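Local coordinates for protein Exo beta-1,2-glucooligosaccharide sophorohydrolase (non-reducing end) (Parabacteroides distasonis ATCC 8503, PDB 5Z06) that hydrolyses linear beta-1,2-glucan and beta-1,2-glucooligosaccharides of four or more glucose units, releasing sophorose from the non-reducing end as an exo-type enzyme, at residues A[220-225]-A[242-247]; A[229-234]-A[254-259]. All coordinates share one frame; numbering follows the deposited sequence.

Interaction 1. Residues A[220-225]-A[242-247]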
ATOM      1  N   TYR A 220       2.540   5.005 -20.029  1.00 38.31           N
ATOM      2  CA  TYR A 220       1.455   5.642 -20.740  1.00 40.58           C
ATOM      3  C   TYR A 220       1.521   7.119 -20.411  1.00 41.24           C
ATOM      4  O   TYR A 220       1.781   7.476 -19.267  1.00 44.56           O
ATOM      5  CB  TYR A 220       0.130   5.052 -20.298  1.00 41.14           C
ATOM      6  CG  TYR A 220      -0.003   3.607 -20.680  1.00 42.58           C
ATOM      7  CD1 TYR A 220      -0.380   3.248 -21.975  1.00 42.20           C
ATOM      8  CD2 TYR A 220       0.263   2.599 -19.757  1.00 44.58           C
ATOM      9  CE1 TYR A 220      -0.503   1.918 -22.339  1.00 45.82           C
ATOM     10  CE2 TYR A 220       0.146   1.263 -20.103  1.00 45.29           C
ATOM     11  CZ  TYR A 220      -0.242   0.921 -21.391  1.00 46.49           C
ATOM     12  OH  TYR A 220      -0.351  -0.413 -21.718  1.00 45.15           O
ATOM     13  N   ARG A 221       1.334   7.967 -21.409  1.00 40.65           N
ATOM     14  CA  ARG A 221       1.220   9.385 -21.185  1.00 41.39           C
ATOM     15  C   ARG A 221      -0.239   9.697 -21.274  1.00 39.44           C
ATOM     16  O   ARG A 221      -0.890   9.304 -22.257  1.00 38.62           O
ATOM     17  CB  ARG A 221       1.959  10.183 -22.255  1.00 46.85           C
ATOM     18  CG  ARG A 221       3.204  10.885 -21.758  1.00 51.78           C
ATOM     19  CD  ARG A 221       3.885  11.678 -22.866  1.00 53.33           C
ATOM     20  NE  ARG A 221       5.334  11.693 -22.659  1.00 56.67           N
ATOM     21  CZ  ARG A 221       6.258  11.705 -23.624  1.00 59.49           C
ATOM     22  NH1 ARG A 221       5.918  11.711 -24.919  1.00 59.13           N
ATOM     23  NH2 ARG A 221       7.551  11.707 -23.286  1.00 58.30           N
ATOM     24  N   ILE A 222      -0.740  10.446 -20.288  1.00 35.65           N
ATOM     25  CA  ILE A 222      -2.143  10.837 -20.272  1.00 36.47           C
ATOM     26  C   ILE A 222      -2.233  12.315 -20.632  1.00 36.17           C
ATOM     27  O   ILE A 222      -1.508  13.139 -20.066  1.00 35.51           O
ATOM     28  CB  ILE A 222      -2.828  10.574 -18.908  1.00 34.83           C
ATOM     29  CG1 ILE A 222      -2.797   9.074 -18.570  1.00 33.34           C
ATOM     30  CG2 ILE A 222      -4.277  11.078 -18.916  1.00 36.34           C
ATOM     31  CD1 ILE A 222      -1.563   8.637 -17.821  1.00 34.41           C
ATOM     32  N   TYR A 223      -3.140  12.611 -21.564  1.00 34.66           N
ATOM     33  CA  TYR A 223      -3.418  13.980 -22.033  1.00 39.06           C
ATOM     34  C   TYR A 223      -4.810  14.396 -21.632  1.00 36.34           C
ATOM     35  O   TYR A 223      -5.740  13.612 -21.694  1.00 39.92           O
ATOM     36  CB  TYR A 223      -3.304  14.083 -23.557  1.00 40.34           C
ATOM     37  CG  TYR A 223      -1.892  13.920 -24.042  1.00 42.56           C
ATOM     38  CD1 TYR A 223      -1.376  12.651 -24.274  1.00 44.37           C
ATOM     39  CD2 TYR A 223      -1.056  15.027 -24.232  1.00 43.61           C
ATOM     40  CE1 TYR A 223      -0.075  12.478 -24.694  1.00 44.70           C
ATOM     41  CE2 TYR A 223       0.251  14.866 -24.660  1.00 44.00           C
ATOM     42  CZ  TYR A 223       0.733  13.585 -24.893  1.00 46.02           C
ATOM     43  OH  TYR A 223       2.024  13.396 -25.304  1.00 45.74           O
ATOM     44  N   ARG A 224      -4.937  15.641 -21.223  1.00 36.34           N
ATOM     45  CA  ARG A 224      -6.200  16.176 -20.782  1.00 37.35           C
ATOM     46  C   ARG A 224      -6.552  17.447 -21.538  1.00 36.27           C
ATOM     47  O   ARG A 224      -5.690  18.262 -21.843  1.00 34.53           O
ATOM     48  CB  ARG A 224      -6.149  16.481 -19.297  1.00 36.08           C
ATOM     49  CG  ARG A 224      -7.502  16.893 -18.737  1.00 36.65           C
ATOM     50  CD  ARG A 224      -7.374  17.175 -17.269  1.00 35.96           C
ATOM     51  NE  ARG A 224      -6.487  18.294 -16.998  1.00 34.80           N
ATOM     52  CZ  ARG A 224      -5.968  18.586 -15.802  1.00 36.51           C
ATOM     53  NH1 ARG A 224      -6.217  17.839 -14.732  1.00 37.60           N
ATOM     54  NH2 ARG A 224      -5.189  19.642 -15.666  1.00 37.39           N
ATOM     55  N   SER A 225      -7.831  17.604 -21.821  1.00 39.40           N
ATOM     56  CA  SER A 225      -8.346  18.840 -22.371  1.00 41.94           C
ATOM     57  C   SER A 225      -9.547  19.262 -21.550  1.00 42.07           C
ATOM     58  O   SER A 225     -10.353  18.426 -21.142  1.00 40.41           O
ATOM     59  CB  SER A 225      -8.734  18.646 -23.825  1.00 41.40           C
ATOM     60  OG  SER A 225      -9.158  19.876 -24.366  1.00 45.71           O
ATOM     61  N   ASN A 242      -2.939   0.359 -15.484  1.00 40.81           N
ATOM     62  CA  ASN A 242      -3.784   0.647 -16.660  1.00 40.24           C
ATOM     63  C   ASN A 242      -4.932   1.607 -16.343  1.00 38.52           C
ATOM     64  O   ASN A 242      -6.071   1.469 -16.826  1.00 36.07           O
ATOM     65  CB  ASN A 242      -4.367  -0.646 -17.228  1.00 41.18           C
ATOM     66  CG  ASN A 242      -3.299  -1.593 -17.717  1.00 44.23           C
ATOM     67  OD1 ASN A 242      -2.263  -1.181 -18.272  1.00 45.28           O
ATOM     68  ND2 ASN A 242      -3.534  -2.876 -17.501  1.00 46.02           N
ATOM     69  N   ARG A 243      -4.603   2.618 -15.563  1.00 34.71           N
ATOM     70  CA  ARG A 243      -5.595   3.397 -14.914  1.00 32.68           C
ATOM     71  C   ARG A 243      -4.989   4.700 -14.520  1.00 30.16           C
ATOM     72  O   ARG A 243      -3.838   4.727 -14.113  1.00 33.72           O
ATOM     73  CB  ARG A 243      -5.998   2.670 -13.650  1.00 34.60           C
ATOM     74  CG  ARG A 243      -7.450   2.744 -13.468  1.00 33.71           C
ATOM     75  CD  ARG A 243      -7.879   2.159 -12.139  1.00 31.01           C
ATOM     76  NE  ARG A 243      -9.020   1.340 -12.437  1.00 28.25           N
ATOM     77  CZ  ARG A 243     -10.195   1.791 -12.857  1.00 26.96           C
ATOM     78  NH1 ARG A 243     -10.460   3.086 -12.961  1.00 27.61           N
ATOM     79  NH2 ARG A 243     -11.135   0.915 -13.126  1.00 26.08           N
ATOM     80  N   TYR A 244      -5.755   5.774 -14.608  1.00 27.65           N
ATOM     81  CA  TYR A 244      -5.271   7.049 -14.142  1.00 28.02           C
ATOM     82  C   TYR A 244      -6.384   7.799 -13.441  1.00 28.11           C
ATOM     83  O   TYR A 244      -7.516   7.850 -13.933  1.00 27.91           O
ATOM     84  CB  TYR A 244      -4.690   7.865 -15.292  1.00 27.69           C
ATOM     85  CG  TYR A 244      -4.406   9.270 -14.871  1.00 27.52           C
ATOM     86  CD1 TYR A 244      -3.446   9.532 -13.898  1.00 28.15           C
ATOM     87  CD2 TYR A 244      -5.126  10.336 -15.402  1.00 27.79           C
ATOM     88  CE1 TYR A 244      -3.191  10.820 -13.469  1.00 28.18           C
ATOM     89  CE2 TYR A 244      -4.866  11.630 -15.000  1.00 27.91           C
ATOM     90  CZ  TYR A 244      -3.909  11.866 -14.038  1.00 27.71           C
ATOM     91  OH  TYR A 244      -3.683  13.149 -13.655  1.00 28.76           O
ATOM     92  N   THR A 245      -6.037   8.348 -12.281  1.00 27.73           N
ATOM     93  CA  THR A 245      -6.932   9.103 -11.463  1.00 28.94           C
ATOM     94  C   THR A 245      -6.552  10.569 -11.560  1.00 29.07           C
ATOM     95  O   THR A 245      -5.511  10.994 -11.061  1.00 28.96           O
ATOM     96  CB  THR A 245      -6.890   8.585 -10.022  1.00 29.11           C
ATOM     97  OG1 THR A 245      -7.530   7.301  -9.982  1.00 29.00           O
ATOM     98  CG2 THR A 245      -7.606   9.533  -9.083  1.00 30.02           C
ATOM     99  N   ASP A 246      -7.415  11.341 -12.209  1.00 29.36           N
ATOM    100  CA  ASP A 246      -7.161  12.732 -12.396  1.00 29.59           C
ATOM    101  C   ASP A 246      -7.933  13.481 -11.358  1.00 30.14           C
ATOM    102  O   ASP A 246      -9.149  13.652 -11.481  1.00 27.31           O
ATOM    103  CB  ASP A 246      -7.591  13.209 -13.771  1.00 31.43           C
ATOM    104  CG  ASP A 246      -7.008  14.564 -14.106  1.00 33.76           C
ATOM    105  OD1 ASP A 246      -5.828  14.814 -13.762  1.00 37.12           O
ATOM    106  OD2 ASP A 246      -7.732  15.385 -14.705  1.00 33.85           O
ATOM    107  N   PHE A 247      -7.223  13.949 -10.344  1.00 27.58           N
ATOM    108  CA  PHE A 247      -7.854  14.703  -9.306  1.00 29.72           C
ATOM    109  C   PHE A 247      -7.963  16.161  -9.738  1.00 30.00           C
ATOM    110  O   PHE A 247      -7.002  16.895  -9.654  1.00 32.65           O
ATOM    111  CB  PHE A 247      -7.099  14.580  -7.987  1.00 27.62           C
ATOM    112  CG  PHE A 247      -7.906  15.051  -6.831  1.00 28.45           C
ATOM    113  CD1 PHE A 247      -7.887  16.386  -6.454  1.00 28.82           C
ATOM    114  CD2 PHE A 247      -8.742  14.180  -6.172  1.00 27.73           C
ATOM    115  CE1 PHE A 247      -8.649  16.824  -5.387  1.00 30.26           C
ATOM    116  CE2 PHE A 247      -9.526  14.613  -5.131  1.00 28.54           C
ATOM    117  CZ  PHE A 247      -9.476  15.936  -4.723  1.00 29.15           C
TER
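Asn242, in the turn leading into strand 243-247, brings its amide oxygen OD1 to 3.9 Å from CE2 of Tyr220, with the amide and ring planes 79° apart. Next along, Tyr244 meets Ile222 obliquely through CB, CG and the CD2-CE2 bond; Ile222 CG2 comes 3.7 Å from Tyr244 CD2, while CG1 lies near CB and CG. Branched isoleucine and flat tyrosine suit this place, between facing sheets: strand 219-225 and strand 243-247 run in nearly the same direction, 28° apart, in the four- and three-stranded sheets of a fibronectin type III-like sandwich. With its CG anti to the backbone N (chi1 170°), Tyr244 can both pack on Ile222 and send its OH to Asp246 OD1, 2.7 Å away. The other carboxylate oxygen, Asp246 OD2, takes a nearly straight hydrogen bond of 2.9 Å from Arg224 NH1 on its syn lone pair, in the guanidinium plane, completing a salt bridge; Tyr257 OH approaches the same oxygen, probably as a second donor. With an alanine here, Arg224 would probably lose the mate to its charge, and the Tyr244 hydroxyl its acceptor. Arg224 reaches the acid through a bend at chi3.

Interaction 2. Residues A[229-234]-A[254-259]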
ATOM      1  N   ILE A 229     -10.203  20.521 -27.485  1.00 51.83           N
ATOM      2  CA  ILE A 229      -9.439  21.003 -28.624  1.00 54.10           C
ATOM      3  C   ILE A 229      -7.967  20.848 -28.283  1.00 50.98           C
ATOM      4  O   ILE A 229      -7.289  20.021 -28.874  1.00 54.15           O
ATOM      5  CB  ILE A 229      -9.784  22.489 -28.942  1.00 58.57           C
ATOM      6  CG1 ILE A 229     -11.227  22.595 -29.468  1.00 60.88           C
ATOM      7  CG2 ILE A 229      -8.777  23.105 -29.926  1.00 55.10           C
ATOM      8  CD1 ILE A 229     -11.839  23.974 -29.315  1.00 61.11           C
ATOM      9  N   THR A 230      -7.496  21.631 -27.316  1.00 47.65           N
ATOM     10  CA  THR A 230      -6.099  21.642 -26.920  1.00 51.19           C
ATOM     11  C   THR A 230      -5.878  20.691 -25.732  1.00 53.34           C
ATOM     12  O   THR A 230      -6.546  20.805 -24.690  1.00 50.54           O
ATOM     13  CB  THR A 230      -5.656  23.052 -26.529  1.00 52.01           C
ATOM     14  OG1 THR A 230      -6.097  23.980 -27.532  1.00 58.07           O
ATOM     15  CG2 THR A 230      -4.132  23.116 -26.395  1.00 54.23           C
ATOM     16  N   TYR A 231      -4.947  19.756 -25.900  1.00 49.89           N
ATOM     17  CA  TYR A 231      -4.599  18.822 -24.843  1.00 50.73           C
ATOM     18  C   TYR A 231      -3.232  19.165 -24.281  1.00 51.88           C
ATOM     19  O   TYR A 231      -2.363  19.613 -25.014  1.00 58.11           O
ATOM     20  CB  TYR A 231      -4.633  17.393 -25.363  1.00 48.86           C
ATOM     21  CG  TYR A 231      -6.037  16.874 -25.624  1.00 50.59           C
ATOM     22  CD1 TYR A 231      -6.757  17.284 -26.749  1.00 49.49           C
ATOM     23  CD2 TYR A 231      -6.648  15.968 -24.746  1.00 48.42           C
ATOM     24  CE1 TYR A 231      -8.046  16.817 -26.989  1.00 49.82           C
ATOM     25  CE2 TYR A 231      -7.930  15.493 -24.983  1.00 48.96           C
ATOM     26  CZ  TYR A 231      -8.625  15.920 -26.104  1.00 50.63           C
ATOM     27  OH  TYR A 231      -9.889  15.454 -26.346  1.00 49.21           O
ATOM     28  N   GLN A 232      -3.074  19.005 -22.970  1.00 52.95           N
ATOM     29  CA  GLN A 232      -1.776  19.075 -22.307  1.00 54.64           C
ATOM     30  C   GLN A 232      -1.482  17.709 -21.639  1.00 53.85           C
ATOM     31  O   GLN A 232      -2.411  17.013 -21.203  1.00 50.02           O
ATOM     32  CB  GLN A 232      -1.752  20.221 -21.276  1.00 58.18           C
ATOM     33  CG  GLN A 232      -1.718  21.624 -21.888  1.00 64.45           C
ATOM     34  CD  GLN A 232      -0.421  21.931 -22.645  1.00 66.41           C
ATOM     35  OE1 GLN A 232      -0.350  21.778 -23.867  1.00 70.90           O
ATOM     36  NE2 GLN A 232       0.608  22.361 -21.919  1.00 65.85           N
ATOM     37  N   PRO A 233      -0.192  17.319 -21.562  1.00 53.33           N
ATOM     38  CA  PRO A 233       0.140  16.064 -20.899  1.00 48.16           C
ATOM     39  C   PRO A 233       0.029  16.263 -19.387  1.00 42.00           C
ATOM     40  O   PRO A 233       0.692  17.121 -18.836  1.00 40.63           O
ATOM     41  CB  PRO A 233       1.586  15.812 -21.351  1.00 49.40           C
ATOM     42  CG  PRO A 233       2.166  17.176 -21.528  1.00 51.06           C
ATOM     43  CD  PRO A 233       1.026  18.108 -21.862  1.00 53.61           C
ATOM     44  N   VAL A 234      -0.850  15.518 -18.728  1.00 38.56           N
ATOM     45  CA  VAL A 234      -1.078  15.716 -17.294  1.00 35.49           C
ATOM     46  C   VAL A 234      -0.452  14.670 -16.399  1.00 34.45           C
ATOM     47  O   VAL A 234      -0.257  14.935 -15.217  1.00 37.24           O
ATOM     48  CB  VAL A 234      -2.559  15.852 -16.926  1.00 35.64           C
ATOM     49  CG1 VAL A 234      -3.081  17.187 -17.430  1.00 37.47           C
ATOM     50  CG2 VAL A 234      -3.382  14.666 -17.425  1.00 34.07           C
ATOM     51  N   LYS A 254     -15.782  19.539 -16.543  1.00 30.57           N
ATOM     52  CA  LYS A 254     -15.702  18.611 -17.640  1.00 32.99           C
ATOM     53  C   LYS A 254     -14.255  18.496 -18.058  1.00 32.61           C
ATOM     54  O   LYS A 254     -13.547  19.496 -18.148  1.00 31.70           O
ATOM     55  CB  LYS A 254     -16.550  19.079 -18.825  1.00 34.99           C
ATOM     56  CG  LYS A 254     -16.490  18.114 -19.998  1.00 37.11           C
ATOM     57  CD  LYS A 254     -17.732  18.207 -20.880  1.00 37.77           C
ATOM     58  CE  LYS A 254     -17.802  17.036 -21.852  1.00 39.31           C
ATOM     59  NZ  LYS A 254     -18.891  17.198 -22.859  1.00 39.62           N
ATOM     60  N   ALA A 255     -13.812  17.269 -18.292  1.00 33.90           N
ATOM     61  CA  ALA A 255     -12.480  17.037 -18.844  1.00 35.11           C
ATOM     62  C   ALA A 255     -12.511  15.893 -19.840  1.00 35.51           C
ATOM     63  O   ALA A 255     -13.300  14.964 -19.717  1.00 35.10           O
ATOM     64  CB  ALA A 255     -11.458  16.768 -17.744  1.00 35.18           C
ATOM     65  N   TYR A 256     -11.646  16.008 -20.833  1.00 35.39           N
ATOM     66  CA  TYR A 256     -11.512  15.047 -21.893  1.00 37.87           C
ATOM     67  C   TYR A 256     -10.139  14.459 -21.731  1.00 36.92           C
ATOM     68  O   TYR A 256      -9.209  15.156 -21.319  1.00 38.97           O
ATOM     69  CB  TYR A 256     -11.594  15.713 -23.279  1.00 39.18           C
ATOM     70  CG  TYR A 256     -12.856  16.495 -23.568  1.00 39.99           C
ATOM     71  CD1 TYR A 256     -13.051  17.760 -23.000  1.00 41.35           C
ATOM     72  CD2 TYR A 256     -13.828  16.008 -24.444  1.00 41.34           C
ATOM     73  CE1 TYR A 256     -14.184  18.506 -23.265  1.00 41.30           C
ATOM     74  CE2 TYR A 256     -14.977  16.756 -24.720  1.00 43.13           C
ATOM     75  CZ  TYR A 256     -15.138  18.011 -24.127  1.00 42.43           C
ATOM     76  OH  TYR A 256     -16.239  18.792 -24.347  1.00 42.99           O
ATOM     77  N   TYR A 257     -10.011  13.189 -22.073  1.00 35.31           N
ATOM     78  CA  TYR A 257      -8.768  12.467 -21.872  1.00 34.20           C
ATOM     79  C   TYR A 257      -8.394  11.601 -23.065  1.00 35.33           C
ATOM     80  O   TYR A 257      -9.239  11.015 -23.737  1.00 36.18           O
ATOM     81  CB  TYR A 257      -8.845  11.599 -20.621  1.00 31.48           C
ATOM     82  CG  TYR A 257      -9.030  12.392 -19.370  1.00 29.28           C
ATOM     83  CD1 TYR A 257      -7.941  12.864 -18.657  1.00 29.49           C
ATOM     84  CD2 TYR A 257     -10.303  12.665 -18.888  1.00 28.98           C
ATOM     85  CE1 TYR A 257      -8.116  13.606 -17.488  1.00 29.16           C
ATOM     86  CE2 TYR A 257     -10.492  13.415 -17.735  1.00 27.25           C
ATOM     87  CZ  TYR A 257      -9.399  13.870 -17.036  1.00 26.92           C
ATOM     88  OH  TYR A 257      -9.579  14.574 -15.889  1.00 26.15           O
ATOM     89  N   LYS A 258      -7.090  11.502 -23.257  1.00 37.06           N
ATOM     90  CA  LYS A 258      -6.493  10.859 -24.386  1.00 39.31           C
ATOM     91  C   LYS A 258      -5.233  10.246 -23.824  1.00 37.02           C
ATOM     92  O   LYS A 258      -4.500  10.901 -23.070  1.00 33.48           O
ATOM     93  CB  LYS A 258      -6.131  11.933 -25.397  1.00 43.20           C
ATOM     94  CG  LYS A 258      -6.330  11.592 -26.848  1.00 47.85           C
ATOM     95  CD  LYS A 258      -6.334  12.871 -27.690  1.00 50.98           C
ATOM     96  CE  LYS A 258      -5.095  13.724 -27.413  1.00 54.97           C
ATOM     97  NZ  LYS A 258      -4.849  14.740 -28.466  1.00 59.63           N
ATOM     98  N   VAL A 259      -4.965   9.003 -24.187  1.00 36.33           N
ATOM     99  CA  VAL A 259      -3.799   8.323 -23.660  1.00 36.66           C
ATOM    100  C   VAL A 259      -2.951   7.798 -24.807  1.00 37.02           C
ATOM    101  O   VAL A 259      -3.471   7.234 -25.772  1.00 37.87           O
ATOM    102  CB  VAL A 259      -4.239   7.188 -22.731  1.00 36.59           C
ATOM    103  CG1 VAL A 259      -3.036   6.404 -22.211  1.00 38.79           C
ATOM    104  CG2 VAL A 259      -5.055   7.763 -21.583  1.00 34.00           C
TER
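Tyr231 and Tyr257 are in register, their CA atoms 8.2 Å apart, because strand 219-225 lies between strands 232-237 and 254-262, bonding through its backbone to Gln232 on one flank and Tyr256 on the other. The contact is therefore made by side chains reaching over the middle strand. Tyr231 does most of this: its ring passes over Ser225 and presents an edge to the backbone N of Tyr257, with CE2 4.3 Å from that atom. Lys258 comes down on one face of the ring. Its chain is bent at chi3 (53°), which folds the end back over the tyrosine; CE stands 3.8 Å from the Tyr231 ring centroid in a CH-pi contact, and NZ stands 4.0 Å from the same centroid, a cation-pi interaction. Lysine fits here because its methylenes pack on the ring while the ammonium still reaches Asp271 in a salt bridge. At the far end of the tyrosine, OH lies 3.5 Å from Tyr256 CB and shares a weak hydrogen bond with Thr274 OG1. The Tyr256 ring itself leads away, its OH receiving a weak bond of 3.4 Å from Lys254 NZ. Alternation along the strand turns Tyr257 to the opposite face, against Ile205 and Ile207 of the other sheet, its hydroxyl pointing toward Asp246. Strands 232-237, 219-225, 254-262 and 275-278, in that order and facing 194-200, 204-210 and 243-247, match the C'-C-F-G and A-B-E sheets of a fibronectin type III-like sandwich.

Interaction 1 joins the inner face of the four-stranded sheet to the opposing sheet, and interaction 2 lies on its outer face, their centres about 8 Å apart. Strand 219-225 belongs to both: Tyr223 N is 2.7 Å from Lys258 O, a probable hydrogen bond, and Ser225 CB packs 3.5 Å from Tyr231 CE2. Tyr257 carries the connection through to the inner face, its OH probably hydrogen-bonded to Asp246 OD2, though the modelled distance of 2.3 Å is doubtfully short. The calcium ion is held by Glu12, Asn13, Thr49, Asn52 and Asp175, none in either contact. Strand 243-247 reaches outward, through Arg243 in a salt bridge to Glu301 and through Thr245 N to Glu645, the latter in the glycoamylase-like region.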